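Local structure of F5/8 type C domain protein (Clostridium perfringens, 7JRM) at residues D23-I28 with V59-T64; I112-E117 with H215-D220; E251-A256 with N288-V293. The protein probably binds carbohydrate, as the CBM51-containing part of the mucin-directed O-glycopeptidase ZmpB. All blocks are in the same frame, centred on the assembly; numbering follows the deposited sequence.

How the interactions relate
The three contacts follow one another along an elongated chain and belong to separate structural parts. Interaction 1 fastens a loop to a strand of the Ig-like domain; interaction 2 packs a short strand against one face of a sheet in the NPCBM domain; interaction 3 lies in the helical region that follows. The centres of interactions 1 and 2 are about 27 Å apart, with nearest atoms about 10 Å apart, so even these neighbours do not touch. Interaction 3 is about 47 Å from interaction 1 and about 58 Å from interaction 2, centre to centre. The bound calcium ion belongs to the same domain as interaction 2: its ligand Asp214 directly precedes segment 215-220.

Interaction 1 of 3, residues D23-I28 with V59-T64; sequences DLMKGI and VVYSVT
Tyr61 reaches from its strand into the loop 23-28 and meets it in three ways. The polar one is a hydrogen bond from Tyr61 OH to Leu24 O, modelled at a very short 2.5 Å, so its exact length is doubtful. Arg75 hydrogen-bonds the same two oxygens through NE and NH2 respectively, and its NH2 also takes Lys26 O, so one guanidinium group ties phenol and loop carbonyls together.

The ring itself is gripped by a CH-pi contact. Ile28 CD1 stands 3.6 Å from the centroid of the Tyr61 ring and only 11° off the normal, directly over one face. Ile28 CG1 lies beside the backbone N (chi1 -60°), which brings CG1 over the same face, toward the CE2 side, 3.6 Å from Tyr61 CE2.

This is loop-to-sheet packing in the Ig-like domain: strand 55-64 pairs with strands 70-79 and 43-47, while the loop makes a type I turn at Asp23-Lys26 and an overlapping type II turn at Met25-Ile28.

A Met-aromatic contact adds to the grip. The Met25 chain, bent at chi2 and chi3, sets SD at the ring edge, 4.0 Å from Tyr61 CE2; seen from the ring centroid it lies 81° off the normal. Purely apolar contact is lighter: Leu24 CD2 approaches Val59 CG2 at 4.3 Å, while Leu24 also touches Ile77 of strand 70-79.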
loop_
_atom_site.group_PDB
_atom_site.type_symbol
_atom_site.label_atom_id
_atom_site.label_comp_id
_atom_site.label_asym_id
_atom_site.label_seq_id
_atom_site.Cartn_x
_atom_site.Cartn_y
_atom_site.Cartn_z
ATOM N N ASP A 23 9.570 18.643 10.067
ATOM C CA ASP A 23 9.571 19.245 11.395
ATOM C C ASP A 23 9.617 20.757 11.216
ATOM O O ASP A 23 10.654 21.314 10.841
ATOM C CB ASP A 23 10.754 18.745 12.222
ATOM C CG ASP A 23 10.776 19.328 13.624
ATOM O OD1 ASP A 23 9.720 19.802 14.094
ATOM O OD2 ASP A 23 11.852 19.307 14.259
ATOM N N LEU A 24 8.489 21.421 11.480
ATOM C CA LEU A 24 8.396 22.861 11.261
ATOM C C LEU A 24 9.287 23.657 12.204
ATOM O O LEU A 24 9.540 24.839 11.946
ATOM C CB LEU A 24 6.945 23.320 11.412
ATOM C CG LEU A 24 5.982 22.900 10.302
ATOM C CD1 LEU A 24 4.598 23.454 10.574
ATOM C CD2 LEU A 24 6.488 23.359 8.944
ATOM N N MET A 25 9.766 23.044 13.284
ATOM C CA MET A 25 10.615 23.716 14.257
ATOM C C MET A 25 12.084 23.340 14.112
ATOM O O MET A 25 12.900 23.740 14.949
ATOM C CB MET A 25 10.132 23.406 15.674
ATOM C CG MET A 25 8.691 23.806 15.936
ATOM S SD MET A 25 8.498 25.591 16.071
ATOM C CE MET A 25 9.814 25.971 17.224
ATOM N N LYS A 26 12.438 22.587 13.073
ATOM C CA LYS A 26 13.820 22.170 12.873
ATOM C C LYS A 26 14.688 23.379 12.541
ATOM O O LYS A 26 14.417 24.101 11.576
ATOM C CB LYS A 26 13.897 21.129 11.758
ATOM C CG LYS A 26 15.312 20.782 11.322
ATOM C CD LYS A 26 16.140 20.255 12.482
ATOM C CE LYS A 26 17.200 19.278 12.002
ATOM N NZ LYS A 26 17.821 18.534 13.132
ATOM N N GLY A 27 15.727 23.600 13.342
ATOM C CA GLY A 27 16.646 24.694 13.112
ATOM C C GLY A 27 16.224 26.029 13.681
ATOM O O GLY A 27 16.906 27.030 13.434
ATOM N N ILE A 28 15.130 26.081 14.432
ATOM C CA ILE A 28 14.647 27.326 15.021
ATOM C C ILE A 28 15.219 27.464 16.424
ATOM O O ILE A 28 15.070 26.563 17.259
ATOM C CB ILE A 28 13.110 27.364 15.045
ATOM C CG1 ILE A 28 12.552 27.269 13.624
ATOM C CG2 ILE A 28 12.618 28.630 15.732
ATOM C CD1 ILE A 28 12.946 28.429 12.735
ATOM N N VAL A 59 7.085 30.093 6.640
ATOM C CA VAL A 59 6.678 30.001 8.038
ATOM C C VAL A 59 7.312 31.155 8.802
ATOM O O VAL A 59 8.507 31.430 8.640
ATOM C CB VAL A 59 7.078 28.653 8.671
ATOM C CG1 VAL A 59 6.457 28.515 10.052
ATOM C CG2 VAL A 59 6.665 27.493 7.778
ATOM N N VAL A 60 6.516 31.825 9.632
ATOM C CA VAL A 60 6.981 32.922 10.474
ATOM C C VAL A 60 6.944 32.464 11.925
ATOM O O VAL A 60 5.985 31.812 12.356
ATOM C CB VAL A 60 6.128 34.191 10.273
ATOM C CG1 VAL A 60 6.748 35.373 11.008
ATOM C CG2 VAL A 60 5.975 34.498 8.793
ATOM N N TYR A 61 7.987 32.806 12.676
ATOM C CA TYR A 61 8.145 32.370 14.055
ATOM C C TYR A 61 8.246 33.579 14.974
ATOM O O TYR A 61 8.920 34.562 14.649
ATOM C CB TYR A 61 9.387 31.484 14.216
ATOM C CG TYR A 61 9.412 30.284 13.294
ATOM C CD1 TYR A 61 9.827 30.404 11.973
ATOM C CD2 TYR A 61 9.020 29.030 13.745
ATOM C CE1 TYR A 61 9.847 29.312 11.129
ATOM C CE2 TYR A 61 9.038 27.931 12.907
ATOM C CZ TYR A 61 9.455 28.078 11.601
ATOM O OH TYR A 61 9.476 26.988 10.761
ATOM N N SER A 62 7.574 33.500 16.121
ATOM C CA SER A 62 7.579 34.575 17.103
ATOM C C SER A 62 7.673 33.980 18.500
ATOM O O SER A 62 7.158 32.891 18.766
ATOM C CB SER A 62 6.323 35.452 16.988
ATOM O OG SER A 62 6.511 36.698 17.634
ATOM N N VAL A 63 8.338 34.711 19.395
ATOM C CA VAL A 63 8.538 34.276 20.771
ATOM C C VAL A 63 8.414 35.482 21.693
ATOM O O VAL A 63 8.692 36.619 21.300
ATOM C CB VAL A 63 9.904 33.571 20.956
ATOM C CG1 VAL A 63 11.040 34.584 20.985
ATOM C CG2 VAL A 63 9.905 32.718 22.217
ATOM N N THR A 64 7.974 35.227 22.922
ATOM C CA THR A 64 7.837 36.253 23.946
ATOM C C THR A 64 8.636 35.846 25.176
ATOM O O THR A 64 8.594 34.686 25.600
ATOM C CB THR A 64 6.368 36.472 24.326
#

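Interaction 2 of 3, residues I112-E117 with H215-D220; sequences IRLLNE and HADWAD
Asp217 projects its carboxylate between two aliphatic side chains of the strand 112-115, and these mixed polar-apolar contacts dominate the interface. Asp217 OD2 lies 3.5 Å from Ile112 CG2 and 3.6 Å from Leu114 CD2, so methyls from two residues pack against one oxygen. In both pairs the side chains run past each other in opposite directions. For Asp217, the chi1 of -60° places CG beside the backbone N, from where OD2 reaches the incoming strand. The Arg113 carbonyl O is 3.6 Å from Asp217 OD2, close but not hydrogen-bonded.

Apolar contact fills the neighbouring position. Ala219 CB is 3.7 Å from Leu114 CD1 and 4.0 Å from Ile112 CG2, a small methyl met by one branch from each of the two residues. Phe124 of the partner strand 121-124 touches both Ile112 and Ala219, extending this patch.

Backbone geometry shows why side chains make most of the contact. The axes of strands 112-115 and 215-219 approach to 7.8 Å and lie at 96°, nearly perpendicular, which rules out sheet pairing between them. Strand 112-115 instead pairs with 121-124, and this two-stranded unit packs on one face of the sheet containing strand 215-224. From the other face of that strand, Ala216 and Trp218 reach strand 199-205 of the second sheet, in keeping with the beta-sandwich of this carbohydrate-binding family.

The chemistry implies a probably unfavourable setting for a charged carboxylate. Asp217 OD2 lies against methyls and near Arg113 O, while OD1 is near Ala216 O. Asp153 OD1 also lies close to OD2, and together these neighbours would tend to raise the proton affinity of the two acids.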
loop_
_atom_site.group_PDB
_atom_site.type_symbol
_atom_site.label_atom_id
_atom_site.label_comp_id
_atom_site.label_asym_id
_atom_site.label_seq_id
_atom_site.Cartn_x
_atom_site.Cartn_y
_atom_site.Cartn_z
ATOM N N ILE A 112 35.847 14.407 -0.529
ATOM C CA ILE A 112 35.248 15.610 0.039
ATOM C C ILE A 112 34.927 15.349 1.504
ATOM O O ILE A 112 34.148 14.447 1.832
ATOM C CB ILE A 112 33.997 16.023 -0.746
ATOM C CG1 ILE A 112 34.391 16.524 -2.136
ATOM C CG2 ILE A 112 33.220 17.085 0.013
ATOM C CD1 ILE A 112 33.233 16.640 -3.092
ATOM N N ARG A 113 35.534 16.134 2.391
ATOM C CA ARG A 113 35.405 15.919 3.825
ATOM C C ARG A 113 35.198 17.253 4.524
ATOM O O ARG A 113 35.982 18.187 4.334
ATOM C CB ARG A 113 36.644 15.211 4.389
ATOM C CG ARG A 113 36.789 13.770 3.927
ATOM C CD ARG A 113 38.135 13.183 4.321
ATOM N NE ARG A 113 39.256 13.956 3.794
ATOM C CZ ARG A 113 40.309 14.331 4.514
ATOM N NH1 ARG A 113 40.387 14.004 5.797
ATOM N NH2 ARG A 113 41.283 15.032 3.952
ATOM N N LEU A 114 34.143 17.334 5.333
ATOM C CA LEU A 114 33.822 18.525 6.103
ATOM C C LEU A 114 33.684 18.151 7.572
ATOM O O LEU A 114 33.707 16.974 7.944
ATOM C CB LEU A 114 32.536 19.191 5.594
ATOM C CG LEU A 114 32.579 19.736 4.166
ATOM C CD1 LEU A 114 31.270 20.427 3.816
ATOM C CD2 LEU A 114 33.755 20.682 3.990
ATOM N N LEU A 115 33.535 19.170 8.412
ATOM C CA LEU A 115 33.432 18.991 9.854
ATOM C C LEU A 115 31.976 19.070 10.293
ATOM O O LEU A 115 31.225 19.941 9.844
ATOM C CB LEU A 115 34.260 20.044 10.593
ATOM C CG LEU A 115 34.351 19.910 12.114
ATOM C CD1 LEU A 115 35.255 18.749 12.497
ATOM C CD2 LEU A 115 34.844 21.206 12.738
ATOM N N ASN A 116 31.583 18.154 11.174
ATOM C CA ASN A 116 30.233 18.125 11.714
ATOM C C ASN A 116 30.157 18.939 13.003
ATOM O O ASN A 116 31.161 19.415 13.534
ATOM C CB ASN A 116 29.787 16.685 11.966
ATOM C CG ASN A 116 29.473 15.939 10.683
ATOM O OD1 ASN A 116 28.904 16.502 9.749
ATOM N ND2 ASN A 116 29.841 14.664 10.635
ATOM N N GLU A 117 28.930 19.094 13.510
ATOM C CA GLU A 117 28.729 19.859 14.735
ATOM C C GLU A 117 29.365 19.176 15.940
ATOM O O GLU A 117 29.835 19.858 16.858
ATOM C CB GLU A 117 27.237 20.081 14.978
ATOM C CG GLU A 117 26.922 21.310 15.817
ATOM C CD GLU A 117 27.295 22.602 15.118
ATOM O OE1 GLU A 117 27.047 22.714 13.899
ATOM O OE2 GLU A 117 27.835 23.508 15.789
ATOM N N HIS A 215 40.956 25.567 0.824
ATOM C CA HIS A 215 40.286 24.420 0.223
ATOM C C HIS A 215 38.825 24.427 0.653
ATOM O O HIS A 215 38.524 24.290 1.843
ATOM C CB HIS A 215 40.965 23.117 0.638
ATOM C CG HIS A 215 42.361 22.964 0.117
ATOM N ND1 HIS A 215 42.978 21.737 -0.004
ATOM C CD2 HIS A 215 43.260 23.881 -0.310
ATOM C CE1 HIS A 215 44.196 21.904 -0.486
ATOM N NE2 HIS A 215 44.393 23.196 -0.681
ATOM N N ALA A 216 37.917 24.592 -0.309
ATOM C CA ALA A 216 36.495 24.718 -0.026
ATOM C C ALA A 216 35.710 23.688 -0.822
ATOM O O ALA A 216 36.052 23.383 -1.969
ATOM C CB ALA A 216 35.988 26.126 -0.353
ATOM N N ASP A 217 34.650 23.161 -0.212
ATOM C CA ASP A 217 33.806 22.150 -0.831
ATOM C C ASP A 217 32.365 22.629 -0.909
ATOM O O ASP A 217 31.829 23.180 0.058
ATOM C CB ASP A 217 33.839 20.830 -0.053
ATOM C CG ASP A 217 35.223 20.237 0.037
ATOM O OD1 ASP A 217 36.016 20.417 -0.910
ATOM O OD2 ASP A 217 35.508 19.578 1.056
ATOM N N TRP A 218 31.745 22.411 -2.068
ATOM C CA TRP A 218 30.291 22.456 -2.198
ATOM C C TRP A 218 29.805 21.014 -2.077
ATOM O O TRP A 218 29.585 20.312 -3.064
ATOM C CB TRP A 218 29.873 23.096 -3.520
ATOM C CG TRP A 218 30.389 24.490 -3.713
ATOM C CD1 TRP A 218 31.568 24.856 -4.292
ATOM C CD2 TRP A 218 29.735 25.707 -3.332
ATOM N NE1 TRP A 218 31.691 26.225 -4.293
ATOM C CE2 TRP A 218 30.579 26.771 -3.708
ATOM C CE3 TRP A 218 28.519 26.000 -2.707
ATOM C CZ2 TRP A 218 30.247 28.105 -3.478
ATOM C CZ3 TRP A 218 28.191 27.326 -2.482
ATOM C CH2 TRP A 218 29.051 28.361 -2.867
ATOM N N ALA A 219 29.657 20.567 -0.833
ATOM C CA ALA A 219 29.383 19.163 -0.553
ATOM C C ALA A 219 27.913 18.840 -0.788
ATOM O O ALA A 219 27.026 19.550 -0.300
ATOM C CB ALA A 219 29.776 18.821 0.882
ATOM N N ASP A 220 27.662 17.761 -1.534
ATOM C CA ASP A 220 26.309 17.300 -1.849
ATOM C C ASP A 220 25.495 18.376 -2.561
ATOM O O ASP A 220 24.265 18.400 -2.468
ATOM C CB ASP A 220 25.578 16.820 -0.590
ATOM C CG ASP A 220 24.701 15.611 -0.849
ATOM O OD1 ASP A 220 25.246 14.541 -1.197
ATOM O OD2 ASP A 220 23.466 15.727 -0.697
#

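Interaction 3 of 3, residues E251-A256 with N288-V293; sequences EESSEA and NSLVKV
Ser253, in the first turn of helix 251-270, points its side chain at the chain 288-293, extended from Leu290 on, and contributes the largest buried surface here. Its CB lies 3.6 Å from Val291 CG1, the serine methylene resting against one valine branch. The hydroxyl is placed otherwise: Ser253 OG rests 3.4 Å from the Leu290 CD2 methyl. Val291 N, at 3.6 Å from Ser253 OG, is not hydrogen-bonded to it. The serine chi1 of 95° is displaced from a staggered value, which turns OG toward the peptide between Leu290 and Val291.

Leu290 brings a single methyl to the helix. With CG beside the backbone N and CD1 extended away from CA (chi2 174°), the other branch, CD2, turns to the helix backbone, 3.8 Å from Ser253 O and 4.4 Å from Ser254 N. The same side chain touches Leu244 and Tyr249 in the loop before the helix, so it meets both that loop and the first turn.

The contact closes one end of a helical region. Helices 232-242, 251-270 and 273-288 follow one another, consistent with a small three-helix bundle, and the chain leaving the last helix returns past the start of the middle one. Backbone hydrogen bonds of Val291 with Thr250 and of Val293 with Asn248 hold the returning chain beside the loop that leads into helix 251-270. Thr250 also serves the helix itself: its OG1 bonds Ser253 N, and its carbonyl O bonds Ser254 OG.

Val291 completes the meeting from the exposed side. Its CG1 is nearest Ser253 CB and stands 3.9 Å from Ser253 OG.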
loop_
_atom_site.group_PDB
_atom_site.type_symbol
_atom_site.label_atom_id
_atom_site.label_comp_id
_atom_site.label_asym_id
_atom_site.label_seq_id
_atom_site.Cartn_x
_atom_site.Cartn_y
_atom_site.Cartn_z
ATOM N N GLU A 251 -21.148 -8.622 -1.210
ATOM C CA GLU A 251 -19.797 -9.158 -1.344
ATOM C C GLU A 251 -19.173 -8.754 -2.674
ATOM O O GLU A 251 -17.966 -8.492 -2.749
ATOM C CB GLU A 251 -19.822 -10.681 -1.198
ATOM C CG GLU A 251 -18.625 -11.394 -1.809
ATOM C CD GLU A 251 -18.489 -12.825 -1.328
ATOM O OE1 GLU A 251 -18.361 -13.729 -2.180
ATOM O OE2 GLU A 251 -18.509 -13.045 -0.098
ATOM N N GLU A 252 -19.982 -8.677 -3.732
ATOM C CA GLU A 252 -19.460 -8.303 -5.042
ATOM C C GLU A 252 -18.998 -6.849 -5.059
ATOM O O GLU A 252 -17.902 -6.542 -5.543
ATOM C CB GLU A 252 -20.521 -8.543 -6.115
ATOM C CG GLU A 252 -19.955 -8.878 -7.485
ATOM C CD GLU A 252 -20.972 -9.549 -8.387
ATOM N N SER A 253 -19.821 -5.940 -4.533
ATOM C CA SER A 253 -19.474 -4.523 -4.560
ATOM C C SER A 253 -18.401 -4.186 -3.531
ATOM O O SER A 253 -17.534 -3.343 -3.790
ATOM C CB SER A 253 -20.720 -3.670 -4.327
ATOM O OG SER A 253 -20.851 -3.318 -2.961
ATOM N N SER A 254 -18.444 -4.825 -2.359
ATOM C CA SER A 254 -17.407 -4.592 -1.360
ATOM C C SER A 254 -16.057 -5.121 -1.824
ATOM O O SER A 254 -15.018 -4.544 -1.484
ATOM C CB SER A 254 -17.800 -5.231 -0.028
ATOM O OG SER A 254 -17.707 -6.642 -0.092
ATOM N N GLU A 255 -16.051 -6.213 -2.593
ATOM C CA GLU A 255 -14.804 -6.717 -3.158
ATOM C C GLU A 255 -14.190 -5.710 -4.120
ATOM O O GLU A 255 -12.976 -5.474 -4.096
ATOM C CB GLU A 255 -15.048 -8.048 -3.870
ATOM C CG GLU A 255 -13.945 -9.074 -3.680
ATOM C CD GLU A 255 -14.072 -9.826 -2.372
ATOM O OE1 GLU A 255 -14.738 -10.882 -2.356
ATOM O OE2 GLU A 255 -13.505 -9.362 -1.360
ATOM N N ALA A 256 -15.017 -5.106 -4.978
ATOM C CA ALA A 256 -14.508 -4.147 -5.952
ATOM C C ALA A 256 -13.933 -2.915 -5.265
ATOM O O ALA A 256 -12.857 -2.434 -5.638
ATOM C CB ALA A 256 -15.618 -3.753 -6.925
ATOM N N ASN A 288 -19.024 5.144 -5.889
ATOM C CA ASN A 288 -20.397 5.415 -6.290
ATOM C C ASN A 288 -21.121 4.176 -6.802
ATOM O O ASN A 288 -22.328 4.249 -7.061
ATOM C CB ASN A 288 -20.424 6.505 -7.364
ATOM C CG ASN A 288 -19.732 7.779 -6.916
ATOM O OD1 ASN A 288 -20.146 8.416 -5.949
ATOM N ND2 ASN A 288 -18.671 8.154 -7.620
ATOM N N SER A 289 -20.424 3.053 -6.954
ATOM C CA SER A 289 -21.031 1.805 -7.394
ATOM C C SER A 289 -21.383 0.880 -6.238
ATOM O O SER A 289 -21.822 -0.250 -6.478
ATOM C CB SER A 289 -20.098 1.079 -8.370
ATOM O OG SER A 289 -20.248 1.582 -9.686
ATOM N N LEU A 290 -21.199 1.327 -4.999
ATOM C CA LEU A 290 -21.548 0.508 -3.847
ATOM C C LEU A 290 -23.057 0.320 -3.764
ATOM O O LEU A 290 -23.830 1.255 -3.988
ATOM C CB LEU A 290 -21.032 1.152 -2.561
ATOM C CG LEU A 290 -19.555 0.960 -2.213
ATOM C CD1 LEU A 290 -19.196 1.785 -0.990
ATOM C CD2 LEU A 290 -19.235 -0.510 -1.982
ATOM N N VAL A 291 -23.473 -0.902 -3.442
ATOM C CA VAL A 291 -24.879 -1.236 -3.255
ATOM C C VAL A 291 -25.031 -1.853 -1.873
ATOM O O VAL A 291 -24.337 -2.821 -1.538
ATOM C CB VAL A 291 -25.392 -2.192 -4.351
ATOM C CG1 VAL A 291 -24.249 -3.029 -4.912
ATOM C CG2 VAL A 291 -26.516 -3.077 -3.826
ATOM N N LYS A 292 -25.920 -1.282 -1.066
ATOM C CA LYS A 292 -26.133 -1.755 0.294
ATOM C C LYS A 292 -26.921 -3.061 0.293
ATOM O O LYS A 292 -27.735 -3.321 -0.598
ATOM C CB LYS A 292 -26.872 -0.699 1.119
ATOM C CG LYS A 292 -26.258 0.692 1.040
ATOM C CD LYS A 292 -25.965 1.235 2.426
ATOM C CE LYS A 292 -25.578 2.700 2.375
ATOM N NZ LYS A 292 -26.772 3.585 2.467
ATOM N N VAL A 293 -26.661 -3.888 1.304
ATOM C CA VAL A 293 -27.401 -5.130 1.496
ATOM C C VAL A 293 -28.781 -4.812 2.055
ATOM O O VAL A 293 -29.036 -3.698 2.526
ATOM C CB VAL A 293 -26.653 -6.107 2.423
ATOM C CG1 VAL A 293 -25.229 -6.324 1.946
ATOM C CG2 VAL A 293 -26.663 -5.598 3.852
#